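Local coordinates for conserved hypothetical protein (Sulfolobus solfataricus, PDB 2GF6), which probably hydrolyses fatty acyl-CoA thioesters as a hot-dog-fold thioesterase, and binds coenzyme A in pockets formed between its subunits, at residues F9-R14 against F33-E38; A27-F32 against R69-G74; F95-L98 against L103-E106. All blocks are in the same frame, centred on the assembly; numbering follows the deposited sequence.

Contact 1. Residues F9-R14 against F33-E38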
loop_
_atom_site.group_PDB
_atom_site.type_symbol
_atom_site.label_atom_id
_atom_site.label_comp_id
_atom_site.label_asym_id
_atom_site.label_seq_id
_atom_site.Cartn_x
_atom_site.Cartn_y
_atom_site.Cartn_z
ATOM N N PHE A 9 -13.245 7.745 16.310
ATOM C CA PHE A 9 -12.880 8.164 14.954
ATOM C C PHE A 9 -13.773 7.492 13.926
ATOM O O PHE A 9 -14.005 6.295 14.020
ATOM C CB PHE A 9 -11.424 7.768 14.666
ATOM C CG PHE A 9 -10.942 8.183 13.297
ATOM C CD1 PHE A 9 -10.605 9.499 13.044
ATOM C CD2 PHE A 9 -10.824 7.258 12.278
ATOM C CE1 PHE A 9 -10.167 9.897 11.796
ATOM C CE2 PHE A 9 -10.396 7.645 11.022
ATOM C CZ PHE A 9 -10.072 8.979 10.779
ATOM N N GLU A 10 -14.236 8.240 12.924
ATOM C CA GLU A 10 -15.032 7.646 11.854
ATOM C C GLU A 10 -14.337 7.710 10.506
ATOM O O GLU A 10 -13.678 8.703 10.183
ATOM C CB GLU A 10 -16.397 8.322 11.746
ATOM C CG GLU A 10 -17.057 8.534 13.063
ATOM C CD GLU A 10 -18.520 8.778 12.900
ATOM O OE1 GLU A 10 -18.899 9.829 12.344
ATOM O OE2 GLU A 10 -19.285 7.886 13.309
ATOM N N ASP A 11 -14.496 6.634 9.726
ATOM C CA ASP A 11 -13.866 6.514 8.420
ATOM C C ASP A 11 -14.773 5.713 7.485
ATOM O O ASP A 11 -15.795 5.191 7.897
ATOM C CB ASP A 11 -12.483 5.863 8.549
ATOM C CG ASP A 11 -11.432 6.526 7.644
ATOM O OD1 ASP A 11 -11.795 6.943 6.517
ATOM O OD2 ASP A 11 -10.255 6.650 8.071
ATOM N N VAL A 12 -14.396 5.647 6.219
ATOM C CA VAL A 12 -15.195 4.981 5.182
ATOM C C VAL A 12 -14.249 4.100 4.357
ATOM O O VAL A 12 -13.094 4.493 4.095
ATOM C CB VAL A 12 -15.953 6.033 4.302
ATOM C CG1 VAL A 12 -14.975 6.926 3.542
ATOM C CG2 VAL A 12 -16.927 5.377 3.345
ATOM N N VAL A 13 -14.714 2.901 4.011
ATOM C CA VAL A 13 -13.899 1.965 3.251
ATOM C C VAL A 13 -13.828 2.381 1.787
ATOM O O VAL A 13 -14.848 2.601 1.143
ATOM C CB VAL A 13 -14.409 0.491 3.372
ATOM C CG1 VAL A 13 -13.488 -0.488 2.610
ATOM C CG2 VAL A 13 -14.460 0.051 4.844
ATOM N N ARG A 14 -12.595 2.473 1.288
ATOM C CA ARG A 14 -12.272 3.052 -0.013
ATOM C C ARG A 14 -11.742 1.948 -0.939
ATOM O O ARG A 14 -11.420 0.839 -0.509
ATOM C CB ARG A 14 -11.227 4.159 0.144
ATOM C CG ARG A 14 -11.730 5.557 -0.088
ATOM C CD ARG A 14 -12.471 6.130 1.085
ATOM N NE ARG A 14 -12.686 7.579 0.941
ATOM C CZ ARG A 14 -12.490 8.480 1.907
ATOM N NH1 ARG A 14 -12.087 8.107 3.132
ATOM N NH2 ARG A 14 -12.700 9.760 1.653
ATOM N N PHE A 33 -6.592 2.356 12.227
ATOM C CA PHE A 33 -6.228 2.508 13.624
ATOM C C PHE A 33 -5.140 3.588 13.796
ATOM O O PHE A 33 -5.172 4.363 14.778
ATOM C CB PHE A 33 -5.974 1.140 14.307
ATOM C CG PHE A 33 -4.730 0.401 13.878
ATOM C CD1 PHE A 33 -3.457 0.951 14.031
ATOM C CD2 PHE A 33 -4.822 -0.916 13.461
ATOM C CE1 PHE A 33 -2.312 0.230 13.686
ATOM C CE2 PHE A 33 -3.674 -1.644 13.122
ATOM C CZ PHE A 33 -2.421 -1.065 13.243
ATOM N N THR A 34 -4.264 3.714 12.793
ATOM C CA THR A 34 -3.291 4.829 12.728
ATOM C C THR A 34 -3.993 6.188 12.719
ATOM O O THR A 34 -3.666 7.068 13.491
ATOM C CB THR A 34 -2.366 4.669 11.493
ATOM O OG1 THR A 34 -1.787 3.374 11.558
ATOM C CG2 THR A 34 -1.221 5.725 11.483
ATOM N N ASN A 35 -4.995 6.345 11.864
ATOM C CA ASN A 35 -5.792 7.550 11.894
ATOM C C ASN A 35 -6.418 7.750 13.265
ATOM O O ASN A 35 -6.446 8.862 13.797
ATOM C CB ASN A 35 -6.887 7.498 10.832
ATOM C CG ASN A 35 -6.351 7.617 9.420
ATOM O OD1 ASN A 35 -5.259 8.156 9.191
ATOM N ND2 ASN A 35 -7.121 7.119 8.462
ATOM N N THR A 36 -6.938 6.680 13.850
ATOM C CA THR A 36 -7.591 6.828 15.169
ATOM C C THR A 36 -6.568 7.286 16.221
ATOM O O THR A 36 -6.827 8.239 17.004
ATOM C CB THR A 36 -8.300 5.528 15.589
ATOM O OG1 THR A 36 -9.228 5.159 14.572
ATOM C CG2 THR A 36 -9.054 5.686 16.885
ATOM N N ILE A 37 -5.409 6.631 16.241
ATOM C CA ILE A 37 -4.348 6.940 17.219
ATOM C C ILE A 37 -3.742 8.322 16.965
ATOM O O ILE A 37 -3.544 9.105 17.898
ATOM C CB ILE A 37 -3.255 5.886 17.234
ATOM C CG1 ILE A 37 -3.826 4.582 17.786
ATOM C CG2 ILE A 37 -2.090 6.362 18.106
ATOM C CD1 ILE A 37 -3.013 3.355 17.473
ATOM N N GLU A 38 -3.487 8.628 15.702
ATOM C CA GLU A 38 -2.966 9.917 15.351
ATOM C C GLU A 38 -3.906 11.001 15.846
ATOM O O GLU A 38 -3.439 11.978 16.404
ATOM C CB GLU A 38 -2.752 10.046 13.846
ATOM C CG GLU A 38 -2.196 11.401 13.451
ATOM C CD GLU A 38 -1.700 11.493 12.015
ATOM O OE1 GLU A 38 -1.833 10.535 11.201
ATOM O OE2 GLU A 38 -1.142 12.549 11.703
#
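Strand residues Phe9 to Val12 run nearly antiparallel to helical residues 33-38, at 150°, with the two axes 8.6 Å apart at their closest; Phe9 and Thr36 bring the backbones nearest. In the hot-dog fold a long helix is wrapped by a curved antiparallel sheet, and here the strand 8-12, paired with strand 76-85, meets the flank of helix 26-45. Phe9 gives the largest share of the contact. At chi1 -179° its CG swings away from the backbone N, which brings the ring in obliquely over Asn35, one face turned to Asn35 O and Thr36 N near its rim. The far end of the ring rests on the aliphatic part of Asn35, Phe9 CZ lying 3.5 Å from Asn35 CB. Phenylalanine suits this place because its ring covers that CB and the helix backbone. Thr36 OG1 can lie against hydrocarbon, 3.4 Å from Phe9 CB, because it is hydrogen-bonded to the carbonyl of Phe32, one turn back. Asparagine serves both sides, its CB packing on the ring and its amide reaching polar partners, OD1 taking a bond from Tyr16 of the second subunit. Asp11 OD1 accepts the amide of Val12 on its anti lone pair. Its OD2, which also forms a salt bridge with Arg31, is met by Asn35 ND2 at 3.2 Å, nearly along the C-O axis of Asp11, with the N-H bent to 142°.

Contact 2. Residues A27-F32 against R69-G74. With COA (coenzyme A), chain F.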
loop_
_atom_site.group_PDB
_atom_site.type_symbol
_atom_site.label_atom_id
_atom_site.label_comp_id
_atom_site.label_asym_id
_atom_site.label_seq_id
_atom_site.Cartn_x
_atom_site.Cartn_y
_atom_site.Cartn_z
ATOM N N ALA A 27 -3.812 -4.170 5.488
ATOM C CA ALA A 27 -3.183 -2.853 5.658
ATOM C C ALA A 27 -4.253 -1.827 5.867
ATOM O O ALA A 27 -4.016 -0.780 6.437
ATOM C CB ALA A 27 -2.332 -2.475 4.404
ATOM N N ALA A 28 -5.445 -2.099 5.382
ATOM C CA ALA A 28 -6.515 -1.135 5.539
ATOM C C ALA A 28 -6.757 -0.864 7.020
ATOM O O ALA A 28 -6.974 0.295 7.452
ATOM C CB ALA A 28 -7.753 -1.654 4.888
ATOM N N TYR A 29 -6.680 -1.926 7.813
ATOM C CA TYR A 29 -7.002 -1.828 9.245
ATOM C C TYR A 29 -5.980 -0.968 9.957
ATOM O O TYR A 29 -6.314 -0.242 10.900
ATOM C CB TYR A 29 -7.164 -3.235 9.863
ATOM C CG TYR A 29 -8.477 -3.911 9.438
ATOM C CD1 TYR A 29 -9.677 -3.608 10.073
ATOM C CD2 TYR A 29 -8.530 -4.786 8.363
ATOM C CE1 TYR A 29 -10.859 -4.175 9.673
ATOM C CE2 TYR A 29 -9.715 -5.366 7.964
ATOM C CZ TYR A 29 -10.875 -5.057 8.612
ATOM O OH TYR A 29 -12.089 -5.620 8.225
ATOM N N TYR A 30 -4.741 -1.016 9.472
ATOM C CA TYR A 30 -3.664 -0.122 9.899
ATOM C C TYR A 30 -3.981 1.295 9.508
ATOM O O TYR A 30 -3.659 2.226 10.231
ATOM C CB TYR A 30 -2.347 -0.557 9.248
ATOM C CG TYR A 30 -1.104 0.321 9.517
ATOM C CD1 TYR A 30 -0.347 0.167 10.674
ATOM C CD2 TYR A 30 -0.680 1.261 8.594
ATOM C CE1 TYR A 30 0.775 0.958 10.910
ATOM C CE2 TYR A 30 0.421 2.057 8.823
ATOM C CZ TYR A 30 1.156 1.899 9.970
ATOM O OH TYR A 30 2.309 2.672 10.180
ATOM N N ARG A 31 -4.592 1.479 8.348
ATOM C CA ARG A 31 -4.955 2.807 7.945
ATOM C C ARG A 31 -5.912 3.305 8.986
ATOM O O ARG A 31 -5.802 4.400 9.450
ATOM C CB ARG A 31 -5.595 2.849 6.545
ATOM C CG ARG A 31 -5.796 4.296 6.044
ATOM C CD ARG A 31 -6.283 4.426 4.607
ATOM N NE ARG A 31 -7.716 4.199 4.449
ATOM C CZ ARG A 31 -8.694 5.017 4.854
ATOM N NH1 ARG A 31 -8.447 6.130 5.528
ATOM N NH2 ARG A 31 -9.955 4.684 4.603
ATOM N N PHE A 32 -6.862 2.469 9.368
ATOM C CA PHE A 32 -7.916 2.952 10.244
ATOM C C PHE A 32 -7.388 3.261 11.649
ATOM O O PHE A 32 -7.754 4.281 12.222
ATOM C CB PHE A 32 -9.064 1.942 10.344
ATOM C CG PHE A 32 -9.598 1.489 9.012
ATOM C CD1 PHE A 32 -9.820 2.392 7.976
ATOM C CD2 PHE A 32 -9.885 0.148 8.797
ATOM C CE1 PHE A 32 -10.334 1.962 6.748
ATOM C CE2 PHE A 32 -10.360 -0.293 7.577
ATOM C CZ PHE A 32 -10.596 0.619 6.552
ATOM N N ARG A 69 -16.007 -9.831 11.347
ATOM C CA ARG A 69 -16.859 -9.610 10.206
ATOM C C ARG A 69 -16.092 -8.815 9.202
ATOM O O ARG A 69 -15.236 -7.997 9.580
ATOM C CB ARG A 69 -18.100 -8.831 10.609
ATOM C CG ARG A 69 -19.092 -9.606 11.452
ATOM C CD ARG A 69 -20.202 -8.669 11.921
ATOM N NE ARG A 69 -20.661 -9.004 13.271
ATOM C CZ ARG A 69 -21.924 -9.252 13.631
ATOM N NH1 ARG A 69 -22.928 -9.193 12.757
ATOM N NH2 ARG A 69 -22.189 -9.558 14.903
ATOM N N PRO A 70 -16.414 -9.024 7.923
ATOM C CA PRO A 70 -15.746 -8.296 6.876
ATOM C C PRO A 70 -16.308 -6.887 6.766
ATOM O O PRO A 70 -17.454 -6.647 7.141
ATOM C CB PRO A 70 -16.111 -9.087 5.630
ATOM C CG PRO A 70 -17.535 -9.556 5.931
ATOM C CD PRO A 70 -17.490 -9.892 7.392
ATOM N N VAL A 71 -15.502 -5.969 6.242
ATOM C CA VAL A 71 -16.003 -4.672 5.811
ATOM C C VAL A 71 -15.691 -4.473 4.318
ATOM O O VAL A 71 -14.673 -4.949 3.794
ATOM C CB VAL A 71 -15.467 -3.479 6.706
ATOM C CG1 VAL A 71 -16.002 -3.619 8.114
ATOM C CG2 VAL A 71 -13.970 -3.407 6.749
ATOM N N LYS A 72 -16.559 -3.728 3.664
ATOM C CA LYS A 72 -16.583 -3.634 2.224
ATOM C C LYS A 72 -16.490 -2.216 1.736
ATOM O O LYS A 72 -16.599 -1.254 2.499
ATOM C CB LYS A 72 -17.886 -4.249 1.699
ATOM C CG LYS A 72 -18.062 -5.692 2.154
ATOM C CD LYS A 72 -19.374 -6.292 1.708
ATOM C CE LYS A 72 -19.436 -6.372 0.188
ATOM N NZ LYS A 72 -20.142 -7.581 -0.310
ATOM N N LEU A 73 -16.330 -2.098 0.425
ATOM C CA LEU A 73 -16.153 -0.805 -0.192
ATOM C C LEU A 73 -17.377 0.048 0.093
ATOM O O LEU A 73 -18.499 -0.358 -0.189
ATOM C CB LEU A 73 -15.946 -0.990 -1.685
ATOM C CG LEU A 73 -15.796 0.237 -2.566
ATOM C CD1 LEU A 73 -14.534 0.982 -2.289
ATOM C CD2 LEU A 73 -15.859 -0.257 -4.040
ATOM N N GLY A 74 -17.172 1.232 0.666
ATOM C CA GLY A 74 -18.300 2.129 0.937
ATOM C C GLY A 74 -18.804 2.097 2.374
ATOM O O GLY A 74 -19.432 3.056 2.826
HETATM N N1A COA F . -8.694 -18.810 16.007
HETATM C C2A COA F . -8.912 -20.179 15.986
HETATM N N3A COA F . -10.055 -20.695 15.404
HETATM C C4A COA F . -10.971 -19.865 14.862
HETATM C C5A COA F . -10.783 -18.490 14.877
HETATM C C6A COA F . -9.637 -17.958 15.448
HETATM N N6A COA F . -9.456 -16.640 15.437
HETATM N N7A COA F . -11.844 -17.912 14.280
HETATM C C8A COA F . -12.691 -18.878 13.887
HETATM N N9A COA F . -12.166 -20.094 14.245
HETATM C C1B COA F . -12.815 -21.420 14.121
HETATM C C2B COA F . -14.206 -21.446 14.742
HETATM O O2B COA F . -14.187 -21.848 16.084
HETATM C C3B COA F . -14.915 -22.440 13.861
HETATM O O3B COA F . -14.586 -23.744 14.251
HETATM P P3B COA F . -15.775 -24.732 14.678
HETATM O O7A COA F . -15.139 -26.037 15.092
HETATM O O8A COA F . -16.723 -24.934 13.493
HETATM O O9A COA F . -16.456 -24.096 15.878
HETATM C C4B COA F . -14.322 -22.198 12.494
HETATM O O4B COA F . -12.991 -21.791 12.760
HETATM C C5B COA F . -15.066 -21.107 11.737
HETATM O O5B COA F . -15.518 -20.091 12.605
HETATM P P1A COA F . -17.027 -19.543 12.485
HETATM O O1A COA F . -17.206 -18.293 13.320
HETATM O O2A COA F . -18.018 -20.599 12.897
HETATM O O3A COA F . -17.110 -19.136 10.919
HETATM P P2A COA F . -18.390 -18.442 10.207
HETATM O O4A COA F . -19.294 -17.813 11.228
HETATM O O5A COA F . -19.075 -19.470 9.319
HETATM O O6A COA F . -17.777 -17.287 9.283
HETATM C CBP COA F . -16.457 -15.443 8.818
HETATM C CCP COA F . -16.491 -16.785 9.521
HETATM C CDP COA F . -17.765 -14.677 9.072
HETATM C CEP COA F . -16.296 -15.726 7.324
HETATM C CAP COA F . -15.326 -14.627 9.436
HETATM O OAP COA F . -15.655 -14.293 10.762
HETATM C C9P COA F . -15.053 -13.350 8.697
HETATM O O9P COA F . -15.759 -12.974 7.558
HETATM N N8P COA F . -14.081 -12.624 9.190
HETATM C C7P COA F . -13.710 -11.388 8.559
HETATM C C6P COA F . -12.656 -11.677 7.522
HETATM C C5P COA F . -11.956 -10.393 7.214
HETATM O O5P COA F . -12.589 -9.400 6.837
HETATM N N4P COA F . -10.664 -10.439 7.432
HETATM C C3P COA F . -9.707 -10.178 6.406
HETATM C C2P COA F . -9.247 -8.747 6.503
HETATM S S1P COA F . -7.541 -8.554 7.035
HETATM O O HOH W 1 -12.223 -6.965 5.898
HETATM O O HOH W 2 -13.021 -7.054 10.354
#
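The helical turn Ala27 to Phe32 stands well apart from the irregular loop 69-74, the closest alpha carbons, those of Tyr29 and Val71, being 10.0 Å from one another, so a long side chain must span the gap. Tyr29 does this. Its CG lies anti to the carbonyl carbon (chi1 -74°), and the ring projects from the helix until its hydroxyl end meets Val71 coming from the opposite direction. The touch is narrow: Val71 CG2 is 3.3 Å from Tyr29 OH, and the methyl approaches the ring obliquely. A branched, compact valine suits the spot, since its other methyl, CG1, can pack on Thr104 of the neighbouring strand.

Two waters complete the bridge. One accepts from Tyr29 OH at 2.7 Å, lying in the plane of the ring at its edge, and donates to O5P of coenzyme A at 2.6 Å; its link to the amide of Val71 is weak. The other donates both to Tyr29 OH and, at 2.5 Å, to Arg69 O. The hydroxyl thus gives one bond and receives another, and ties the helix to loop and ligand alike. A phenylalanine here would probably leave both waters without their shared partner and weaken the hold on the pantetheine carbonyl.

The thiol end of the ligand runs beside the same ring, with C2P 3.7 Å from Tyr29 CE2, while O5P comes within 3.3 Å of Pro70 CA. Phe32 CE2 lies over the rim of one face of the Tyr29 ring, and Tyr67 meets that tyrosine edge-to-face. Coenzyme A is also hydrogen-bonded to Trp119, Ser121 and Glu62 of the third subunit: this is the pantetheine-binding pocket of a hot-dog thioesterase, built between subunits.

Contact 3. Residues F95-L98 against L103-E106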
loop_
_atom_site.group_PDB
_atom_site.type_symbol
_atom_site.label_atom_id
_atom_site.label_comp_id
_atom_site.label_asym_id
_atom_site.label_seq_id
_atom_site.Cartn_x
_atom_site.Cartn_y
_atom_site.Cartn_z
ATOM N N PHE A 95 -8.356 -1.313 20.329
ATOM C CA PHE A 95 -9.350 -0.720 19.441
ATOM C C PHE A 95 -10.443 -1.700 19.053
ATOM O O PHE A 95 -10.209 -2.907 19.041
ATOM C CB PHE A 95 -8.693 -0.150 18.179
ATOM C CG PHE A 95 -8.072 -1.191 17.286
ATOM C CD1 PHE A 95 -8.860 -1.929 16.392
ATOM C CD2 PHE A 95 -6.687 -1.428 17.305
ATOM C CE1 PHE A 95 -8.293 -2.893 15.556
ATOM C CE2 PHE A 95 -6.118 -2.402 16.460
ATOM C CZ PHE A 95 -6.934 -3.131 15.587
ATOM N N LYS A 96 -11.627 -1.162 18.759
ATOM C CA LYS A 96 -12.744 -1.914 18.201
ATOM C C LYS A 96 -13.195 -1.190 16.964
ATOM O O LYS A 96 -13.217 0.042 16.948
ATOM C CB LYS A 96 -13.917 -1.969 19.169
ATOM C CG LYS A 96 -13.576 -2.525 20.538
ATOM C CD LYS A 96 -14.779 -2.570 21.464
ATOM C CE LYS A 96 -14.454 -3.374 22.731
ATOM N NZ LYS A 96 -15.681 -3.652 23.528
ATOM N N VAL A 97 -13.569 -1.948 15.935
ATOM C CA VAL A 97 -14.228 -1.376 14.764
ATOM C C VAL A 97 -15.698 -1.781 14.742
ATOM O O VAL A 97 -16.036 -2.948 14.942
ATOM C CB VAL A 97 -13.547 -1.778 13.452
ATOM C CG1 VAL A 97 -14.220 -1.088 12.245
ATOM C CG2 VAL A 97 -12.072 -1.410 13.490
ATOM N N LEU A 98 -16.564 -0.800 14.531
ATOM C CA LEU A 98 -18.012 -1.051 14.415
ATOM C C LEU A 98 -18.520 -0.673 13.034
ATOM O O LEU A 98 -17.978 0.218 12.363
ATOM C CB LEU A 98 -18.808 -0.256 15.449
ATOM C CG LEU A 98 -18.713 -0.602 16.926
ATOM C CD1 LEU A 98 -17.309 -0.456 17.437
ATOM C CD2 LEU A 98 -19.635 0.321 17.666
ATOM N N LEU A 103 -20.067 -5.014 16.064
ATOM C CA LEU A 103 -18.616 -5.224 16.177
ATOM C C LEU A 103 -18.134 -6.042 15.016
ATOM O O LEU A 103 -18.633 -7.133 14.797
ATOM C CB LEU A 103 -18.267 -5.963 17.458
ATOM C CG LEU A 103 -16.807 -6.324 17.703
ATOM C CD1 LEU A 103 -15.991 -5.099 18.122
ATOM C CD2 LEU A 103 -16.717 -7.390 18.753
ATOM N N THR A 104 -17.175 -5.504 14.270
ATOM C CA THR A 104 -16.573 -6.186 13.152
ATOM C C THR A 104 -15.162 -6.631 13.440
ATOM O O THR A 104 -14.747 -7.656 12.927
ATOM C CB THR A 104 -16.488 -5.309 11.877
ATOM O OG1 THR A 104 -15.592 -4.200 12.112
ATOM C CG2 THR A 104 -17.880 -4.855 11.427
ATOM N N THR A 105 -14.439 -5.888 14.267
ATOM C CA THR A 105 -13.015 -6.099 14.433
ATOM C C THR A 105 -12.605 -5.638 15.805
ATOM O O THR A 105 -13.148 -4.659 16.298
ATOM C CB THR A 105 -12.234 -5.231 13.434
ATOM O OG1 THR A 105 -12.993 -5.053 12.217
ATOM C CG2 THR A 105 -10.817 -5.779 13.164
ATOM N N GLU A 106 -11.642 -6.327 16.418
ATOM C CA GLU A 106 -10.973 -5.824 17.633
ATOM C C GLU A 106 -9.474 -6.144 17.658
ATOM O O GLU A 106 -9.027 -7.117 17.059
ATOM C CB GLU A 106 -11.636 -6.387 18.880
ATOM C CG GLU A 106 -11.728 -7.891 18.907
ATOM C CD GLU A 106 -12.515 -8.364 20.092
ATOM O OE1 GLU A 106 -12.171 -7.935 21.219
ATOM O OE2 GLU A 106 -13.468 -9.146 19.902
#
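Val97 is bonded through both its N-H and its carbonyl oxygen to Thr104 and Thr105. The N-H reaches Thr105 O at 2.8 Å, almost straight at 171°, and the carbonyl oxygen accepts Thr104 N at 2.9 Å; a weak bond from Thr105 N falls on the same oxygen. The Val97 side chain lies alongside that of Thr105, pointing the same way, with Val97 CG2 3.8 Å from Thr105 CB. Thr104 OG1, set between its own backbone N and carbonyl carbon (chi1 65°), is thereby brought toward Val97, 3.4 Å from Val97 CG1, and stays 2.7 Å from Thr105 OG1. Beta-branched residues suit these strands, and beside the valine methyls the two hydroxyls share one hydrogen bond, either one able to be the donor.

Two residues facing one makes this a classic beta bulge in the hairpin of strands 90-99 and 102-115, shifting the pairing by one residue before Leu98 meets Leu103. On the face of Lys96, Leu98 and Glu106, Leu103 CD1 packs 3.9 Å from Lys96 CB, leucine covering the aliphatic root of the lysine.

Farther out, Val97 leans on Leu77 of strand 76-85 and Phe95 on Val79. Glu106 OE2 is hydrogen-bonded to His68 NE2, a residue of the coenzyme A site.

How the contacts relate
Helix 26-45 joins contacts 1 and 2, whose centres lie 9 Å apart: Asp11 OD2 in the first forms a salt bridge of 3.2 Å with Arg31 NH1 in the second, and Val13 O probably takes a hydrogen bond from Gly74 N. Contact 3 borders contact 2 on the sheet side. Thr105 OG1 stands 3.4 Å from Tyr29 CE1, and Arg69 N probably bonds to Thr104 O at 3.0 Å, which joins the bulged strand to the loop beside the pantetheine. Contacts 1 and 3 meet where Phe33 packs on Phe95. Only contact 2 touches coenzyme A directly; the Thr105 side chain is about 7 Å from it at the nearest atoms, and contact 1 lies away from the site.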